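Local structure of ubiquitin-like-conjugating enzyme ATG10 (Saccharomyces cerevisiae, 4EBR) at residues His23-Cys28 and Leu40-Ile45; Leu62-Leu67 and Trp85-Ile90. The protein acts as an E2-like enzyme of autophagy that catalyses the conjugation of ATG12 to ATG5. All coordinates share one frame; numbering follows the deposited sequence.

Contact 1: His23-Cys28 and Leu40-Ile45; sequences HNWALC and LLLRLI
I45 and L27 meet where the loop 23-28 runs into its strand and strand 40-44 ends. This is the open end of an antiparallel beta hairpin of strands 28-33 and 40-44. C28 and L44 form a non-hydrogen-bonded pair there, and their side chains diverge. The backbone N of I45 donates a hydrogen bond to L27 O; its modelled length is doubtfully short at this resolution. W25 to C28 form a type I turn, closed by a bond from C28 N to W25 O (3.2 Å).

The side chains of I45 and L27 cross at about a right angle. L27 CD2 touches CG1 of I45 at 3.5 Å. I45 CG1 stands between its own backbone N and carbonyl carbon (chi1 61°), and this carries CD1 back over L27 CA toward A26. C28 turns its side chain away, yet its SG still lies 4.0 Å from L42 CD2. L44 sends CD2 to within 3.9 Å of C28 CA. The same methyl lies 3.9 Å from W25 CZ3, while L42 CD1 meets the indole at its edge.

Helix 152-164 packs on W25, L27 and L44 through L164. The W25 NE1 proton goes to G165 O. The contact is therefore mainly apolar: a single backbone bond joins the two segments, and the side chains of L27, L44 and I45, with the W25 indole, pack beside it.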
loop_
_atom_site.group_PDB
_atom_site.type_symbol
_atom_site.label_atom_id
_atom_site.label_comp_id
_atom_site.label_asym_id
_atom_site.label_seq_id
_atom_site.Cartn_x
_atom_site.Cartn_y
_atom_site.Cartn_z
ATOM N N HIS A 23 5.664 2.924 26.784
ATOM C CA HIS A 23 6.715 3.461 27.644
ATOM C C HIS A 23 7.271 2.430 28.626
ATOM O O HIS A 23 8.460 2.433 28.936
ATOM C CB HIS A 23 6.205 4.678 28.411
ATOM C CG HIS A 23 5.648 5.748 27.529
ATOM N ND1 HIS A 23 4.504 5.572 26.780
ATOM C CD2 HIS A 23 6.083 7.001 27.264
ATOM C CE1 HIS A 23 4.253 6.677 26.102
ATOM N NE2 HIS A 23 5.198 7.559 26.374
ATOM N N ASN A 24 6.412 1.549 29.113
ATOM C CA ASN A 24 6.842 0.541 30.067
ATOM C C ASN A 24 7.190 -0.766 29.378
ATOM O O ASN A 24 7.533 -1.755 30.023
ATOM C CB ASN A 24 5.757 0.311 31.121
ATOM C CG ASN A 24 5.346 1.589 31.811
ATOM O OD1 ASN A 24 6.191 2.403 32.200
ATOM N ND2 ASN A 24 4.039 1.784 31.953
ATOM N N TRP A 25 7.072 -0.781 28.062
ATOM C CA TRP A 25 7.442 -1.952 27.296
ATOM C C TRP A 25 8.961 -2.036 27.304
ATOM O O TRP A 25 9.639 -1.049 27.016
ATOM C CB TRP A 25 6.917 -1.798 25.885
ATOM C CG TRP A 25 7.155 -2.963 25.018
ATOM C CD1 TRP A 25 7.504 -4.220 25.411
ATOM C CD2 TRP A 25 7.072 -2.990 23.589
ATOM N NE1 TRP A 25 7.638 -5.032 24.305
ATOM C CE2 TRP A 25 7.380 -4.299 23.177
ATOM C CE3 TRP A 25 6.759 -2.035 22.620
ATOM C CZ2 TRP A 25 7.392 -4.678 21.837
ATOM C CZ3 TRP A 25 6.767 -2.411 21.293
ATOM C CH2 TRP A 25 7.080 -3.722 20.912
ATOM N N ALA A 26 9.497 -3.201 27.658
ATOM C CA ALA A 26 10.943 -3.350 27.875
ATOM C C ALA A 26 11.754 -3.035 26.627
ATOM O O ALA A 26 12.775 -2.343 26.700
ATOM C CB ALA A 26 11.268 -4.753 28.368
ATOM N N LEU A 27 11.276 -3.542 25.490
ATOM C CA LEU A 27 11.948 -3.407 24.200
ATOM C C LEU A 27 12.026 -1.975 23.691
ATOM O O LEU A 27 12.736 -1.700 22.726
ATOM C CB LEU A 27 11.211 -4.227 23.142
ATOM C CG LEU A 27 11.541 -5.688 22.856
ATOM C CD1 LEU A 27 10.812 -6.093 21.589
ATOM C CD2 LEU A 27 13.040 -5.924 22.699
ATOM N N CYS A 28 11.280 -1.067 24.307
ATOM C CA CYS A 28 11.083 0.248 23.711
ATOM C C CYS A 28 12.030 1.322 24.223
ATOM O O CYS A 28 11.919 1.753 25.367
ATOM C CB CYS A 28 9.641 0.706 23.907
ATOM S SG CYS A 28 9.241 2.187 22.967
ATOM N N LEU A 40 2.572 7.528 15.503
ATOM C CA LEU A 40 3.375 7.217 16.679
ATOM C C LEU A 40 4.648 6.512 16.271
ATOM O O LEU A 40 4.613 5.506 15.570
ATOM C CB LEU A 40 2.567 6.331 17.632
ATOM C CG LEU A 40 3.158 6.021 18.997
ATOM C CD1 LEU A 40 3.467 7.313 19.706
ATOM C CD2 LEU A 40 2.181 5.204 19.796
ATOM N N LEU A 41 5.780 7.053 16.689
ATOM C CA LEU A 41 7.049 6.440 16.349
ATOM C C LEU A 41 7.588 5.643 17.535
ATOM O O LEU A 41 7.722 6.159 18.651
ATOM C CB LEU A 41 8.067 7.485 15.922
ATOM C CG LEU A 41 9.422 6.823 15.681
ATOM C CD1 LEU A 41 9.341 5.838 14.526
ATOM C CD2 LEU A 41 10.509 7.862 15.436
ATOM N N LEU A 42 7.884 4.378 17.286
ATOM C CA LEU A 42 8.475 3.534 18.299
ATOM C C LEU A 42 9.883 3.175 17.881
ATOM O O LEU A 42 10.104 2.596 16.812
ATOM C CB LEU A 42 7.636 2.267 18.500
ATOM C CG LEU A 42 6.271 2.548 19.131
ATOM C CD1 LEU A 42 5.515 1.276 19.473
ATOM C CD2 LEU A 42 6.448 3.392 20.371
ATOM N N ARG A 43 10.850 3.533 18.711
ATOM C CA ARG A 43 12.200 3.047 18.495
ATOM C C ARG A 43 12.426 1.934 19.484
ATOM O O ARG A 43 12.102 2.070 20.661
ATOM C CB ARG A 43 13.235 4.158 18.662
ATOM C CG ARG A 43 13.117 5.248 17.619
ATOM C CD ARG A 43 14.383 6.069 17.517
ATOM N NE ARG A 43 14.313 7.040 16.426
ATOM C CZ ARG A 43 13.803 8.269 16.538
ATOM N NH1 ARG A 43 13.303 8.700 17.703
ATOM N NH2 ARG A 43 13.793 9.073 15.478
ATOM N N LEU A 44 12.961 0.822 19.004
ATOM C CA LEU A 44 13.139 -0.334 19.862
ATOM C C LEU A 44 14.581 -0.530 20.281
ATOM O O LEU A 44 15.507 -0.162 19.570
ATOM C CB LEU A 44 12.626 -1.594 19.188
ATOM C CG LEU A 44 11.124 -1.599 18.929
ATOM C CD1 LEU A 44 10.709 -2.960 18.414
ATOM C CD2 LEU A 44 10.341 -1.228 20.179
ATOM N N ILE A 45 14.749 -1.143 21.450
ATOM C CA ILE A 45 16.062 -1.423 22.016
ATOM C C ILE A 45 16.844 -2.406 21.154
ATOM O O ILE A 45 16.275 -3.323 20.560
ATOM C CB ILE A 45 15.951 -1.987 23.445
ATOM C CG1 ILE A 45 15.171 -3.304 23.440
ATOM C CG2 ILE A 45 15.289 -0.974 24.367
ATOM C CD1 ILE A 45 15.199 -4.035 24.765
#

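Contact 2: Leu62-Leu67 and Trp85-Ile90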
loop_
_atom_site.group_PDB
_atom_site.type_symbol
_atom_site.label_atom_id
_atom_site.label_comp_id
_atom_site.label_asym_id
_atom_site.label_seq_id
_atom_site.Cartn_x
_atom_site.Cartn_y
_atom_site.Cartn_z
ATOM N N LEU A 62 24.369 -5.287 16.172
ATOM C CA LEU A 62 22.974 -5.378 16.598
ATOM C C LEU A 62 22.024 -4.678 15.625
ATOM O O LEU A 62 22.448 -3.913 14.764
ATOM C CB LEU A 62 22.816 -4.784 18.009
ATOM C CG LEU A 62 23.556 -5.523 19.133
ATOM C CD1 LEU A 62 23.224 -4.899 20.471
ATOM C CD2 LEU A 62 23.228 -7.022 19.151
ATOM N N ASN A 63 20.735 -4.949 15.734
ATOM C CA ASN A 63 19.804 -4.186 14.930
ATOM C C ASN A 63 19.197 -3.017 15.717
ATOM O O ASN A 63 19.390 -2.908 16.929
ATOM C CB ASN A 63 18.699 -5.111 14.402
ATOM C CG ASN A 63 19.222 -6.141 13.417
ATOM O OD1 ASN A 63 20.234 -5.921 12.747
ATOM N ND2 ASN A 63 18.533 -7.270 13.318
ATOM N N HIS A 64 18.462 -2.145 15.027
ATOM C CA HIS A 64 17.575 -1.190 15.686
ATOM C C HIS A 64 16.352 -1.086 14.817
ATOM O O HIS A 64 16.455 -0.795 13.631
ATOM C CB HIS A 64 18.237 0.167 15.868
ATOM C CG HIS A 64 19.591 0.074 16.486
ATOM N ND1 HIS A 64 20.693 -0.388 15.795
ATOM C CD2 HIS A 64 20.017 0.329 17.745
ATOM C CE1 HIS A 64 21.743 -0.387 16.593
ATOM N NE2 HIS A 64 21.362 0.046 17.781
ATOM N N ILE A 65 15.193 -1.326 15.418
ATOM C CA ILE A 65 13.951 -1.429 14.680
ATOM C C ILE A 65 13.160 -0.171 14.932
ATOM O O ILE A 65 13.114 0.322 16.062
ATOM C CB ILE A 65 13.149 -2.685 15.137
ATOM C CG1 ILE A 65 13.921 -3.946 14.762
ATOM C CG2 ILE A 65 11.788 -2.751 14.499
ATOM C CD1 ILE A 65 13.260 -5.223 15.183
ATOM N N GLU A 66 12.556 0.366 13.885
ATOM C CA GLU A 66 11.704 1.511 14.065
ATOM C C GLU A 66 10.313 1.197 13.552
ATOM O O GLU A 66 10.164 0.670 12.448
ATOM C CB GLU A 66 12.296 2.734 13.360
ATOM C CG GLU A 66 13.669 3.098 13.896
ATOM C CD GLU A 66 14.232 4.412 13.349
ATOM O OE1 GLU A 66 15.077 5.031 14.050
ATOM O OE2 GLU A 66 13.851 4.820 12.226
ATOM N N LEU A 67 9.297 1.507 14.354
ATOM C CA LEU A 67 7.916 1.292 13.935
ATOM C C LEU A 67 7.184 2.608 13.873
ATOM O O LEU A 67 7.145 3.339 14.868
ATOM C CB LEU A 67 7.178 0.408 14.927
ATOM C CG LEU A 67 7.785 -0.936 15.303
ATOM C CD1 LEU A 67 6.780 -1.659 16.184
ATOM C CD2 LEU A 67 8.112 -1.751 14.073
ATOM N N TRP A 85 17.651 -0.701 11.280
ATOM C CA TRP A 85 19.080 -0.385 11.174
ATOM C C TRP A 85 19.913 -1.616 11.501
ATOM O O TRP A 85 19.823 -2.156 12.600
ATOM C CB TRP A 85 19.450 0.731 12.144
ATOM C CG TRP A 85 18.701 2.015 11.924
ATOM C CD1 TRP A 85 17.683 2.500 12.675
ATOM C CD2 TRP A 85 18.920 2.976 10.888
ATOM N NE1 TRP A 85 17.247 3.704 12.174
ATOM C CE2 TRP A 85 17.995 4.017 11.077
ATOM C CE3 TRP A 85 19.808 3.057 9.817
ATOM C CZ2 TRP A 85 17.930 5.118 10.240
ATOM C CZ3 TRP A 85 19.749 4.152 8.997
ATOM C CH2 TRP A 85 18.812 5.168 9.204
ATOM N N GLU A 86 20.704 -2.088 10.552
ATOM C CA GLU A 86 21.569 -3.210 10.862
ATOM C C GLU A 86 23.012 -2.793 10.824
ATOM O O GLU A 86 23.417 -2.013 9.974
ATOM C CB GLU A 86 21.338 -4.396 9.925
ATOM C CG GLU A 86 21.745 -4.207 8.481
ATOM C CD GLU A 86 21.557 -5.496 7.679
ATOM O OE1 GLU A 86 22.439 -6.396 7.753
ATOM O OE2 GLU A 86 20.521 -5.614 6.980
ATOM N N GLU A 87 23.796 -3.284 11.769
ATOM C CA GLU A 87 25.218 -3.012 11.724
ATOM C C GLU A 87 25.857 -4.151 10.972
ATOM O O GLU A 87 25.594 -5.304 11.252
ATOM C CB GLU A 87 25.786 -2.862 13.131
ATOM C CG GLU A 87 25.146 -1.701 13.893
ATOM C CD GLU A 87 25.121 -1.907 15.405
ATOM O OE1 GLU A 87 24.714 -0.957 16.115
ATOM O OE2 GLU A 87 25.497 -3.009 15.883
ATOM N N LYS A 88 26.656 -3.830 9.972
ATOM C CA LYS A 88 27.314 -4.868 9.207
ATOM C C LYS A 88 28.809 -4.655 9.401
ATOM O O LYS A 88 29.237 -3.577 9.802
ATOM C CB LYS A 88 26.891 -4.786 7.737
ATOM C CG LYS A 88 27.011 -6.094 6.963
ATOM C CD LYS A 88 26.200 -6.061 5.652
ATOM C CE LYS A 88 26.246 -7.405 4.899
ATOM N NZ LYS A 88 27.627 -7.903 4.595
ATOM N N SER A 89 29.617 -5.679 9.186
ATOM C CA SER A 89 31.054 -5.465 9.278
ATOM C C SER A 89 31.624 -5.502 7.898
ATOM O O SER A 89 31.621 -6.544 7.244
ATOM C CB SER A 89 31.749 -6.522 10.123
ATOM O OG SER A 89 33.159 -6.334 10.034
ATOM N N ILE A 90 32.122 -4.355 7.467
ATOM C CA ILE A 90 32.597 -4.175 6.108
ATOM C C ILE A 90 34.115 -4.011 6.098
ATOM O O ILE A 90 34.663 -3.048 6.635
ATOM C CB ILE A 90 31.902 -2.974 5.459
ATOM C CG1 ILE A 90 30.398 -3.257 5.333
ATOM C CG2 ILE A 90 32.508 -2.686 4.111
ATOM C CD1 ILE A 90 29.526 -2.022 5.152
#
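Strands 63-67 and 85-90 run antiparallel, their axes 4.7 Å apart at closest and 166° between their directions, with H64 and W85 as a hydrogen-bonded pair. They are the outer ends of the beta hairpin formed by strands 63-72 and 77-90. H64 N bonds to W85 O (2.8 Å), and W85 N returns the bond to H64 O (2.6 Å). N63 and E86 follow as a non-hydrogen-bonded pair.

The side chains of N63 and E86 share one face and lie side by side. N63 OD1 rests against E86 CB at 3.4 Å. H64, E66 and W85 take the other face.

E87 reaches back across the strand end. With CG turned away from its own carbonyl carbon (chi1 -61°) and the rest of the chain extended, the carboxylate reaches L62 N. OE2 accepts a nearly straight bond from L62 N (2.6 Å), which approaches from above the carboxylate plane. OE1 lies by the edge of the H64 ring, 3.1 Å from CE1. With an alanine in place of E87, L62 N would probably lose this acceptor and the H64 ring edge its carboxylate neighbour, with a weak backbone bond from E87 N to L62 O remaining.

E66 makes salt bridges to R83 through OE2 and to R43 through OE1. W85 NE1 donates in its ring plane to E66 OE1 (3.2 Å), meeting that oxygen from above the carboxylate, whose plane stands 89° from the indole.

Overall arrangement
After helix 6-18 the chain passes through 23-28 into strand 28-33 and turns back along 40-44. Contact 1 closes that first hairpin at its open end. The chain then crosses a partly unmodelled connection to strand 63-72 and turns into strand 77-90. Contact 2 closes this second hairpin, also away from its turn. The two loops are in series; neither nests in nor crosses the other. Their strands are joined in one antiparallel sheet, because 40-44 pairs with 63-72: L42 N and L44 N probably bond to L67 O and I65 O. R43 of contact 1 and E66 of contact 2 lie on these neighbouring strands. Helix 152-164 packs on L44 of contact 1 and L67 of contact 2.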